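Local coordinates for protein dihydrolipoyl dehydrogenase (Elizabethkingia anophelis NUHP1, PDB 6UZI) that probably catalyses the NAD+-dependent reoxidation of protein-bound dihydrolipoyl groups, using one FAD per subunit and a redox-active disulfide, at residues 216-221 with 363-368; 222-227 with 404-409; 293-298 with 311-316. All blocks are in the same frame, centred on the assembly; numbering follows the deposited sequence.

Contact 1 of 3, residues 216-221 with 363-368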
loop_
_atom_site.group_PDB
_atom_site.type_symbol
_atom_site.label_atom_id
_atom_site.label_comp_id
_atom_site.label_asym_id
_atom_site.label_seq_id
_atom_site.Cartn_x
_atom_site.Cartn_y
_atom_site.Cartn_z
ATOM N N LYS A 216 28.030 4.518 -1.733
ATOM C CA LYS A 216 26.815 3.737 -1.897
ATOM C C LYS A 216 25.680 4.736 -2.058
ATOM O O LYS A 216 25.764 5.860 -1.561
ATOM C CB LYS A 216 26.580 2.784 -0.717
ATOM C CG LYS A 216 26.683 3.443 0.637
ATOM C CD LYS A 216 26.618 2.435 1.771
ATOM C CE LYS A 216 26.473 3.162 3.117
ATOM N NZ LYS A 216 26.232 2.266 4.298
ATOM N N ILE A 217 24.615 4.322 -2.734
ATOM C CA ILE A 217 23.487 5.225 -2.923
ATOM C C ILE A 217 22.609 5.234 -1.673
ATOM O O ILE A 217 22.638 4.311 -0.856
ATOM C CB ILE A 217 22.686 4.841 -4.182
ATOM C CG1 ILE A 217 22.029 3.465 -4.019
ATOM C CG2 ILE A 217 23.591 4.855 -5.410
ATOM C CD1 ILE A 217 21.104 3.093 -5.154
ATOM N N ILE A 218 21.798 6.288 -1.548
ATOM C CA ILE A 218 20.974 6.604 -0.371
ATOM C C ILE A 218 21.694 6.191 0.912
ATOM O O ILE A 218 21.224 5.308 1.644
ATOM C CB ILE A 218 19.561 5.994 -0.475
ATOM C CG1 ILE A 218 19.590 4.495 -0.800
ATOM C CG2 ILE A 218 18.749 6.746 -1.510
ATOM C CD1 ILE A 218 18.301 3.774 -0.512
ATOM N N PRO A 219 22.854 6.788 1.207
ATOM C CA PRO A 219 23.670 6.312 2.338
ATOM C C PRO A 219 23.075 6.575 3.717
ATOM O O PRO A 219 23.561 5.988 4.693
ATOM C CB PRO A 219 24.990 7.071 2.149
ATOM C CG PRO A 219 24.580 8.330 1.459
ATOM C CD PRO A 219 23.479 7.933 0.521
ATOM N N GLY A 220 22.059 7.428 3.838
ATOM C CA GLY A 220 21.481 7.677 5.141
ATOM C C GLY A 220 20.483 6.649 5.602
ATOM O O GLY A 220 20.000 6.713 6.736
ATOM N N MET A 221 20.178 5.676 4.754
ATOM C CA MET A 221 19.208 4.649 5.065
ATOM C C MET A 221 19.945 3.362 5.426
ATOM O O MET A 221 21.177 3.310 5.466
ATOM C CB MET A 221 18.255 4.452 3.886
ATOM C CG MET A 221 17.522 5.722 3.501
ATOM S SD MET A 221 16.129 5.472 2.391
ATOM C CE MET A 221 14.959 4.723 3.528
ATOM N N PRO A 363 10.879 -0.751 -7.411
ATOM C CA PRO A 363 10.093 -0.776 -6.168
ATOM C C PRO A 363 10.306 0.433 -5.271
ATOM O O PRO A 363 11.349 1.080 -5.335
ATOM C CB PRO A 363 10.595 -2.040 -5.469
ATOM C CG PRO A 363 11.987 -2.187 -5.953
ATOM C CD PRO A 363 11.934 -1.777 -7.397
ATOM N N GLU A 364 9.306 0.749 -4.460
ATOM C CA GLU A 364 9.451 1.824 -3.491
ATOM C C GLU A 364 10.365 1.391 -2.347
ATOM O O GLU A 364 10.501 0.204 -2.039
ATOM C CB GLU A 364 8.082 2.235 -2.960
ATOM C CG GLU A 364 7.264 3.066 -3.944
ATOM C CD GLU A 364 5.769 3.064 -3.631
ATOM O OE1 GLU A 364 5.350 2.404 -2.646
ATOM O OE2 GLU A 364 5.014 3.733 -4.370
ATOM N N VAL A 365 10.991 2.379 -1.714
ATOM C CA VAL A 365 11.909 2.180 -0.600
ATOM C C VAL A 365 11.402 3.001 0.578
ATOM O O VAL A 365 11.039 4.172 0.415
ATOM C CB VAL A 365 13.346 2.598 -0.968
ATOM C CG1 VAL A 365 14.316 2.273 0.165
ATOM C CG2 VAL A 365 13.778 1.946 -2.260
ATOM N N ALA A 366 11.383 2.396 1.758
ATOM C CA ALA A 366 10.912 3.099 2.937
ATOM C C ALA A 366 11.618 2.542 4.157
ATOM O O ALA A 366 11.872 1.337 4.235
ATOM C CB ALA A 366 9.398 2.974 3.092
ATOM N N GLY A 367 11.947 3.418 5.093
ATOM C CA GLY A 367 12.558 2.995 6.337
ATOM C C GLY A 367 12.058 3.835 7.491
ATOM O O GLY A 367 11.712 5.008 7.332
ATOM N N VAL A 368 12.016 3.208 8.668
ATOM C CA VAL A 368 11.687 3.905 9.904
ATOM C C VAL A 368 12.486 3.257 11.023
ATOM O O VAL A 368 12.798 2.064 10.976
ATOM C CB VAL A 368 10.167 3.900 10.206
ATOM C CG1 VAL A 368 9.676 2.514 10.551
ATOM C CG2 VAL A 368 9.833 4.891 11.311
#

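Contact 2 of 3, residues 222-227 with 404-409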
loop_
_atom_site.group_PDB
_atom_site.type_symbol
_atom_site.label_atom_id
_atom_site.label_comp_id
_atom_site.label_asym_id
_atom_site.label_seq_id
_atom_site.Cartn_x
_atom_site.Cartn_y
_atom_site.Cartn_z
ATOM N N ASP A 222 19.178 2.323 5.733
ATOM C CA ASP A 222 19.777 1.056 6.109
ATOM C C ASP A 222 20.608 0.505 4.955
ATOM O O ASP A 222 20.212 0.599 3.787
ATOM C CB ASP A 222 18.685 0.064 6.494
ATOM C CG ASP A 222 19.243 -1.221 7.020
ATOM O OD1 ASP A 222 19.397 -1.330 8.255
ATOM O OD2 ASP A 222 19.546 -2.109 6.193
ATOM N N GLY A 223 21.771 -0.070 5.294
ATOM C CA GLY A 223 22.693 -0.549 4.272
ATOM C C GLY A 223 22.099 -1.599 3.351
ATOM O O GLY A 223 22.440 -1.658 2.166
ATOM N N THR A 224 21.219 -2.453 3.879
ATOM C CA THR A 224 20.550 -3.432 3.032
ATOM C C THR A 224 19.739 -2.743 1.952
ATOM O O THR A 224 19.729 -3.178 0.794
ATOM C CB THR A 224 19.651 -4.332 3.874
ATOM O OG1 THR A 224 20.465 -5.122 4.748
ATOM C CG2 THR A 224 18.809 -5.239 2.980
ATOM N N LEU A 225 19.045 -1.668 2.319
ATOM C CA LEU A 225 18.271 -0.928 1.334
ATOM C C LEU A 225 19.181 -0.298 0.289
ATOM O O LEU A 225 18.861 -0.293 -0.905
ATOM C CB LEU A 225 17.426 0.126 2.042
ATOM C CG LEU A 225 16.487 -0.415 3.119
ATOM C CD1 LEU A 225 15.596 0.708 3.633
ATOM C CD2 LEU A 225 15.676 -1.594 2.596
ATOM N N SER A 226 20.321 0.242 0.724
ATOM C CA SER A 226 21.295 0.786 -0.217
ATOM C C SER A 226 21.713 -0.280 -1.223
ATOM O O SER A 226 21.736 -0.040 -2.433
ATOM C CB SER A 226 22.512 1.303 0.549
ATOM O OG SER A 226 22.226 2.500 1.240
ATOM N N LYS A 227 22.023 -1.476 -0.726
ATOM C CA LYS A 227 22.455 -2.576 -1.581
ATOM C C LYS A 227 21.343 -2.992 -2.539
ATOM O O LYS A 227 21.565 -3.119 -3.749
ATOM C CB LYS A 227 22.902 -3.741 -0.692
ATOM C CG LYS A 227 23.552 -4.908 -1.397
ATOM C CD LYS A 227 24.272 -5.795 -0.393
ATOM C CE LYS A 227 24.517 -7.190 -0.949
ATOM N NZ LYS A 227 23.245 -7.956 -1.068
ATOM N N VAL A 404 12.914 -6.772 -0.507
ATOM C CA VAL A 404 13.005 -7.518 0.734
ATOM C C VAL A 404 12.463 -6.622 1.838
ATOM O O VAL A 404 12.486 -5.390 1.726
ATOM C CB VAL A 404 14.470 -7.954 1.000
ATOM C CG1 VAL A 404 15.346 -6.744 1.294
ATOM C CG2 VAL A 404 14.548 -8.967 2.133
ATOM N N ILE A 405 11.947 -7.246 2.896
ATOM C CA ILE A 405 11.547 -6.572 4.127
ATOM C C ILE A 405 12.503 -7.002 5.229
ATOM O O ILE A 405 12.768 -8.198 5.400
ATOM C CB ILE A 405 10.096 -6.896 4.510
ATOM C CG1 ILE A 405 9.157 -6.555 3.354
ATOM C CG2 ILE A 405 9.711 -6.159 5.782
ATOM C CD1 ILE A 405 8.922 -5.082 3.201
ATOM N N LYS A 406 13.022 -6.029 5.968
ATOM C CA LYS A 406 14.038 -6.280 6.978
ATOM C C LYS A 406 13.612 -5.651 8.293
ATOM O O LYS A 406 13.292 -4.459 8.342
ATOM C CB LYS A 406 15.395 -5.736 6.520
ATOM C CG LYS A 406 16.470 -5.691 7.597
ATOM C CD LYS A 406 17.687 -4.910 7.099
ATOM C CE LYS A 406 18.909 -5.158 7.976
ATOM N NZ LYS A 406 20.096 -4.429 7.470
ATOM N N ILE A 407 13.605 -6.449 9.355
ATOM C CA ILE A 407 13.197 -6.000 10.678
ATOM C C ILE A 407 14.359 -6.205 11.641
ATOM O O ILE A 407 14.980 -7.274 11.656
ATOM C CB ILE A 407 11.946 -6.749 11.168
ATOM C CG1 ILE A 407 10.720 -6.325 10.358
ATOM C CG2 ILE A 407 11.722 -6.492 12.660
ATOM C CD1 ILE A 407 9.461 -7.120 10.689
ATOM N N LEU A 408 14.646 -5.180 12.438
ATOM C CA LEU A 408 15.645 -5.236 13.494
ATOM C C LEU A 408 14.928 -5.216 14.839
ATOM O O LEU A 408 14.050 -4.376 15.068
ATOM C CB LEU A 408 16.614 -4.060 13.380
ATOM C CG LEU A 408 17.325 -3.928 12.035
ATOM C CD1 LEU A 408 18.020 -2.582 11.909
ATOM C CD2 LEU A 408 18.322 -5.053 11.871
ATOM N N ALA A 409 15.299 -6.144 15.725
ATOM C CA ALA A 409 14.656 -6.289 17.022
ATOM C C ALA A 409 15.699 -6.427 18.120
ATOM O O ALA A 409 16.773 -6.995 17.903
ATOM C CB ALA A 409 13.732 -7.507 17.041
#

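Contact 3 of 3, residues 293-298 with 311-316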
loop_
_atom_site.group_PDB
_atom_site.type_symbol
_atom_site.label_atom_id
_atom_site.label_comp_id
_atom_site.label_asym_id
_atom_site.label_seq_id
_atom_site.Cartn_x
_atom_site.Cartn_y
_atom_site.Cartn_z
ATOM N N ALA A 293 15.668 40.894 13.580
ATOM C CA ALA A 293 14.906 40.315 14.677
ATOM C C ALA A 293 15.793 39.700 15.746
ATOM O O ALA A 293 15.326 39.483 16.871
ATOM C CB ALA A 293 13.940 39.244 14.155
ATOM N N GLY A 294 17.045 39.408 15.409
ATOM C CA GLY A 294 17.998 38.842 16.333
ATOM C C GLY A 294 18.119 37.338 16.299
ATOM O O GLY A 294 18.761 36.776 17.190
ATOM N N VAL A 295 17.573 36.676 15.281
ATOM C CA VAL A 295 17.531 35.215 15.248
ATOM C C VAL A 295 18.872 34.676 14.767
ATOM O O VAL A 295 19.425 35.154 13.773
ATOM C CB VAL A 295 16.379 34.731 14.350
ATOM C CG1 VAL A 295 16.414 33.221 14.189
ATOM C CG2 VAL A 295 15.052 35.163 14.933
ATOM N N GLU A 296 19.407 33.689 15.485
ATOM C CA GLU A 296 20.706 33.109 15.164
ATOM C C GLU A 296 20.567 31.871 14.278
ATOM O O GLU A 296 19.606 31.104 14.383
ATOM C CB GLU A 296 21.467 32.720 16.429
ATOM C CG GLU A 296 21.770 33.848 17.379
ATOM C CD GLU A 296 22.273 33.344 18.728
ATOM O OE1 GLU A 296 21.954 32.190 19.100
ATOM O OE2 GLU A 296 22.993 34.101 19.414
ATOM N N LEU A 297 21.545 31.697 13.395
ATOM C CA LEU A 297 21.722 30.505 12.578
ATOM C C LEU A 297 22.856 29.658 13.145
ATOM O O LEU A 297 23.655 30.117 13.964
ATOM C CB LEU A 297 22.030 30.893 11.130
ATOM C CG LEU A 297 21.001 31.725 10.371
ATOM C CD1 LEU A 297 21.540 32.014 8.982
ATOM C CD2 LEU A 297 19.651 30.988 10.299
ATOM N N ASP A 298 22.940 28.411 12.689
ATOM C CA ASP A 298 24.070 27.581 13.071
ATOM C C ASP A 298 25.153 27.639 11.989
ATOM O O ASP A 298 25.062 28.396 11.017
ATOM C CB ASP A 298 23.613 26.149 13.380
ATOM C CG ASP A 298 22.997 25.439 12.186
ATOM O OD1 ASP A 298 23.282 25.818 11.033
ATOM O OD2 ASP A 298 22.213 24.489 12.413
ATOM N N THR A 311 13.420 29.692 18.635
ATOM C CA THR A 311 14.687 30.367 18.375
ATOM C C THR A 311 15.187 31.038 19.651
ATOM O O THR A 311 14.600 30.905 20.729
ATOM C CB THR A 311 14.548 31.407 17.266
ATOM O OG1 THR A 311 13.832 32.541 17.765
ATOM C CG2 THR A 311 13.791 30.840 16.095
ATOM N N ASN A 312 16.293 31.771 19.538
ATOM C CA ASN A 312 16.768 32.527 20.691
ATOM C C ASN A 312 15.835 33.690 21.018
ATOM O O ASN A 312 15.809 34.162 22.161
ATOM C CB ASN A 312 18.196 33.017 20.464
ATOM C CG ASN A 312 18.376 33.727 19.143
ATOM O OD1 ASN A 312 17.722 33.419 18.149
ATOM N ND2 ASN A 312 19.252 34.716 19.141
ATOM N N VAL A 313 15.099 34.186 20.031
ATOM C CA VAL A 313 14.039 35.167 20.256
ATOM C C VAL A 313 12.767 34.406 20.619
ATOM O O VAL A 313 12.202 33.708 19.763
ATOM C CB VAL A 313 13.859 36.069 19.022
ATOM C CG1 VAL A 313 12.857 37.186 19.298
ATOM C CG2 VAL A 313 15.226 36.644 18.595
ATOM N N PRO A 314 12.263 34.540 21.852
ATOM C CA PRO A 314 11.287 33.557 22.371
ATOM C C PRO A 314 9.976 33.475 21.604
ATOM O O PRO A 314 9.344 32.410 21.608
ATOM C CB PRO A 314 11.046 34.037 23.810
ATOM C CG PRO A 314 12.274 34.806 24.155
ATOM C CD PRO A 314 12.667 35.509 22.883
ATOM N N ASN A 315 9.537 34.550 20.961
ATOM C CA ASN A 315 8.256 34.553 20.265
ATOM C C ASN A 315 8.372 34.099 18.820
ATOM O O ASN A 315 7.364 34.092 18.104
ATOM C CB ASN A 315 7.625 35.948 20.301
ATOM C CG ASN A 315 8.470 36.989 19.564
ATOM O OD1 ASN A 315 9.638 37.212 19.894
ATOM N ND2 ASN A 315 7.888 37.600 18.537
ATOM N N ILE A 316 9.575 33.757 18.366
ATOM C CA ILE A 316 9.817 33.327 16.993
ATOM C C ILE A 316 10.199 31.851 17.007
ATOM O O ILE A 316 11.107 31.438 17.740
ATOM C CB ILE A 316 10.904 34.186 16.321
ATOM C CG1 ILE A 316 10.448 35.647 16.274
ATOM C CG2 ILE A 316 11.232 33.662 14.937
ATOM C CD1 ILE A 316 11.509 36.621 15.840
#

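Contact 1 of 3, residues 216-221 with 363-368
M221 reaches from the 216-221 loop to strand 364-369 and sets its methyl on the backbone of A366 and G367. Its CB points toward the strand but stays too far back to touch it. CG lies anti to the residue's own carbonyl carbon (chi1 -58°), and the second torsion is extended (chi2 -167°), which carries SD toward the strand. M221 SD passes 4.0 Å from I218 CD1 in its own loop. The third torsion bends the end (chi3 73°) and lays CE over the face of the A366-G367 peptide, where M221 CE is 3.6 Å from G367 N and 4.0 Å from A366 C. G367 has no side chain to fill this side of the strand, and the methyl takes that place. The same M221 CE is 4.2 Å from V365 CG1. That valine methyl receives the tip of the isoleucine, with I218 CD1 4.3 Å from V365 CG1, so the two loop side chains converge on one branch of V365. Side-chain contacts are apolar, and the methyl also packs on a peptide. The loop side is a type I beta turn from I218 to M221, closed by a weak hydrogen bond of 3.3 Å from M221 N to I218 O. Around it, V359 on strand 357-359 packs against both M221 and V365, and L229 of helix 223-236 touches I218. Strand 364-369 lies between strands 357-359 and 416-423, while A366 turns to I430 of helix 426-438, so the turn leading into helix 223-236 packs on the opposite face of the dimerisation-domain sheet.

Contact 2 of 3, residues 222-227 with 404-409
The carboxylate of D222 is the flat group here, and K406 NZ meets it close to its plane, on the syn lone pair of OD2, with D222 OD2 2.7 Å from K406 NZ. The lysine stem comes in off one face, K406 CD being 3.5 Å from D222 OD2. Displaced toward the other face is the backbone amide of T224: T224 N gives a bond of 2.9 Å to D222 OD2 on its anti side, 34° out of the carboxylate plane. Beyond the other oxygen, L408 CD1 rests 4.1 Å from D222 OD1. D222 sits at the N-cap of helix 223-236, and the T224 N-H to its OD2 is the capping hydrogen bond; its CG stands anti to its own backbone N (chi1 -174°), which lets the carboxylate fold back over the first turn and still look toward the strand. K406 comes from the opposite direction, every torsion extended, and its ammonium also donates to the threonine, K406 NZ to T224 OG1 being 2.8 Å. T224 CG2 meets V404 CG1 at 4.1 Å, the two side chains crossing at about a right angle. E372 adds a second salt bridge to K406 NZ and gives its backbone N-H to D222 OD1. The lysine thus ties the start of a helix in the nucleotide-binding part to strand 404-410 of the dimerisation domain. In this buried setting, with D222 OD2 gripped by two donors and two acidic groups around one ammonium, the lysine is probably charged and the aspartate ionised, helped by the partial positive charge of the helix start.

Contact 3 of 3, residues 293-298 with 311-316
With chi1 at 51°, N312 tucks CG between its own backbone N and carbonyl carbon, and its amide swings out to grip the backbone on both sides of V295. N312 ND2 donates to G294 O at 2.9 Å, approaching at a C=O...N angle of 155°, and N312 OD1 takes the N-H of E296 at 3.2 Å from E296 N. One side-chain amide therefore pairs with a carbonyl and an N-H much as a piece of backbone would. E296 lays its carboxylate over the asparagine's amide, the planes 20° apart and stacked, with E296 CD 3.3 Å from N312 ND2. Beneath this polar outer layer V295 packs into the apolar side of the contact: its CG1 meets T311 CG2 at 4.0 Å, and its CG2 lies 3.9 Å from I316 CD1 and 4.0 Å from V313 CG2. A293 CB also lies 4.0 Å from I316 CD1. After helix 290-293 the chain turns at G294, whose phi is positive, and V295 leans back on L290 and on V303. F125 of strand 122-125 packs against both A293 and I316, where the chain enters strand 316-318 at the edge of the parallel FAD-domain sheet.

Contacts 1 and 2 form one interface between the region around helix 223-236 and the antiparallel sheet of the dimerisation domain. Their centres are about 9 Å apart, and they join: I217 O probably accepts a hydrogen bond from S226 OG at 2.8 Å, and L225 CD1 packs 4.0 Å from V365 CG1. The apolar turn thus continues into the charged helix start. I218 faces the predicted NAD+ site, its side chain about 4 Å from that of L195, whereas the side chain of A366 is about 11 Å from the bound FAD. Contact 3 lies apart, its centre about 34 and about 39 Å from those of contacts 1 and 2, with the A293 side chain about 12 Å from FAD.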